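Local structure of putative type 11 methyltransferase (Sulfolobus solfataricus, 3I9F) at residues Lys69-Pro72 with Asp73-Asp77. The protein probably transfers methyl groups from S-adenosylmethionine and binds zinc ions. Numbering follows the deposited sequence.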
ATOM      1  N   LYS B  69      -3.711   7.009   3.304  1.00 33.89           N
ATOM      2  CA  LYS B  69      -4.161   7.495   2.013  1.00 34.27           C
ATOM      3  C   LYS B  69      -4.435   6.389   0.950  1.00 34.60           C
ATOM      4  O   LYS B  69      -5.452   6.413   0.285  1.00 33.79           O
ATOM      5  CB  LYS B  69      -3.145   8.514   1.490  1.00 34.03           C
ATOM      6  CG  LYS B  69      -3.399   9.088   0.119  1.00 34.48           C
ATOM      7  CD  LYS B  69      -2.160   9.946  -0.283  1.00 38.26           C
ATOM      8  CE  LYS B  69      -2.108  10.334  -1.771  1.00 38.68           C
ATOM      9  NZ  LYS B  69      -3.412  10.842  -2.273  1.00 37.82           N
ATOM     10  N   GLU B  70      -3.526   5.440   0.775  1.00 35.12           N
ATOM     11  CA  GLU B  70      -3.641   4.512  -0.366  1.00 35.32           C
ATOM     12  C   GLU B  70      -4.574   3.326  -0.103  1.00 35.21           C
ATOM     13  O   GLU B  70      -4.797   2.507  -0.981  1.00 36.34           O
ATOM     14  CB  GLU B  70      -2.268   4.047  -0.801  1.00 34.99           C
ATOM     15  CG  GLU B  70      -1.340   5.180  -1.298  1.00 36.32           C
ATOM     16  CD  GLU B  70      -1.853   5.938  -2.557  1.00 36.94           C
ATOM     17  OE1 GLU B  70      -2.718   5.395  -3.279  1.00 37.96           O
ATOM     18  OE2 GLU B  70      -1.387   7.081  -2.823  1.00 35.89           O
ATOM     19  N   ILE B  71      -5.122   3.258   1.110  1.00 34.69           N
ATOM     20  CA  ILE B  71      -6.107   2.279   1.455  1.00 33.60           C
ATOM     21  C   ILE B  71      -7.434   2.729   0.860  1.00 34.41           C
ATOM     22  O   ILE B  71      -7.855   3.880   1.058  1.00 34.28           O
ATOM     23  CB  ILE B  71      -6.312   2.119   2.953  1.00 33.13           C
ATOM     24  CG1 ILE B  71      -5.011   1.731   3.671  1.00 31.56           C
ATOM     25  CG2 ILE B  71      -7.364   1.074   3.190  1.00 31.18           C
ATOM     26  CD1 ILE B  71      -5.137   1.557   5.210  1.00 27.40           C
ATOM     27  N   PRO B  72      -8.082   1.826   0.111  1.00 35.18           N
ATOM     28  CA  PRO B  72      -9.264   2.203  -0.643  1.00 35.75           C
ATOM     29  C   PRO B  72     -10.469   2.575   0.216  1.00 36.82           C
ATOM     30  O   PRO B  72     -10.599   2.122   1.364  1.00 37.40           O
ATOM     31  CB  PRO B  72      -9.558   0.971  -1.503  1.00 35.63           C
ATOM     32  CG  PRO B  72      -8.502  -0.085  -1.124  1.00 35.89           C
ATOM     33  CD  PRO B  72      -7.453   0.566  -0.357  1.00 34.97           C
ATOM     34  N   ASP B  73     -11.356   3.375  -0.357  1.00 37.32           N
ATOM     35  CA  ASP B  73     -12.563   3.763   0.328  1.00 38.30           C
ATOM     36  C   ASP B  73     -13.354   2.531   0.704  1.00 38.54           C
ATOM     37  O   ASP B  73     -13.383   1.579  -0.070  1.00 38.29           O
ATOM     38  CB  ASP B  73     -13.440   4.634  -0.571  1.00 38.83           C
ATOM     39  CG  ASP B  73     -12.813   6.003  -0.899  1.00 41.52           C
ATOM     40  OD1 ASP B  73     -11.784   6.447  -0.283  1.00 40.08           O
ATOM     41  OD2 ASP B  73     -13.396   6.640  -1.811  1.00 47.97           O
ATOM     42  N   ASN B  74     -13.965   2.549   1.897  1.00 38.51           N
ATOM     43  CA  ASN B  74     -15.028   1.616   2.244  1.00 39.09           C
ATOM     44  C   ASN B  74     -14.577   0.198   1.998  1.00 38.89           C
ATOM     45  O   ASN B  74     -15.296  -0.553   1.372  1.00 39.47           O
ATOM     46  CB  ASN B  74     -16.283   1.925   1.389  1.00 39.30           C
ATOM     47  CG  ASN B  74     -17.466   0.974   1.660  1.00 41.09           C
ATOM     48  OD1 ASN B  74     -17.968   0.335   0.741  1.00 43.28           O
ATOM     49  ND2 ASN B  74     -17.928   0.908   2.891  1.00 41.92           N
ATOM     50  N   SER B  75     -13.365  -0.138   2.441  1.00 37.77           N
ATOM     51  CA  SER B  75     -12.764  -1.426   2.184  1.00 37.04           C
ATOM     52  C   SER B  75     -12.342  -2.188   3.445  1.00 36.46           C
ATOM     53  O   SER B  75     -11.783  -3.294   3.312  1.00 35.99           O
ATOM     54  CB  SER B  75     -11.539  -1.236   1.266  1.00 37.83           C
ATOM     55  OG  SER B  75     -10.281  -1.237   1.965  1.00 39.74           O
ATOM     56  N   VAL B  76     -12.601  -1.644   4.647  1.00 35.47           N
ATOM     57  CA  VAL B  76     -11.965  -2.153   5.861  1.00 35.45           C
ATOM     58  C   VAL B  76     -12.968  -2.613   6.927  1.00 36.23           C
ATOM     59  O   VAL B  76     -13.971  -1.934   7.208  1.00 35.84           O
ATOM     60  CB  VAL B  76     -10.953  -1.091   6.489  1.00 35.45           C
ATOM     61  CG1 VAL B  76     -10.464  -1.520   7.896  1.00 32.63           C
ATOM     62  CG2 VAL B  76      -9.775  -0.883   5.573  1.00 34.68           C
ATOM     63  N   ASP B  77     -12.663  -3.756   7.532  1.00 36.61           N
ATOM     64  CA  ASP B  77     -13.573  -4.403   8.493  1.00 38.26           C
ATOM     65  C   ASP B  77     -13.273  -4.022   9.936  1.00 37.72           C
ATOM     66  O   ASP B  77     -14.188  -3.606  10.664  1.00 38.81           O
ATOM     67  CB  ASP B  77     -13.546  -5.938   8.311  1.00 39.15           C
ATOM     68  CG  ASP B  77     -13.985  -6.368   6.891  1.00 42.78           C
ATOM     69  OD1 ASP B  77     -15.198  -6.148   6.585  1.00 45.88           O
ATOM     70  OD2 ASP B  77     -13.114  -6.886   6.093  1.00 46.21           O
TER
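With chi1 of Ile71 at -58°, its CG2 lies opposite the backbone N, while in Val76 a chi1 of 170° sets CG2 beside the backbone N; these two methyls meet at 3.9 Å, the side chains crossing at roughly a right angle. Ser75 lies beside this methyl pair, its side chain directed back at Pro72. Its OG is 3.7 Å from Pro72 CG, against the proline ring, and 3.9 Å from Ile71 CG2. The hydroxyl also donates to Pro72 O, but an OG-to-O separation of 3.4 Å makes this a weak bond. The reversal itself runs through Asp73 and left-handed Asn74, with Pro72 CA and Ser75 CA 5.8 Å apart across it, and the chain then enters strand 76-82. Ile71 also packs on Tyr43, Ile45 and Val22, and Val76 on Val20 and Val22, so the methyl pair continues into strands 39-45 and 19-24 of the Rossmann-like sheet. NH1 of Arg100, in helix 91-101, hydrogen-bonds to Ile71 O and forms a salt bridge with Asp73 OD1. Chemically, the long hydroxyl contact is at most a minor hold; the turn is probably held also by these Arg100 bonds and by backbone bonds from Asn74, Ser75 and Val76 to residues 100-103.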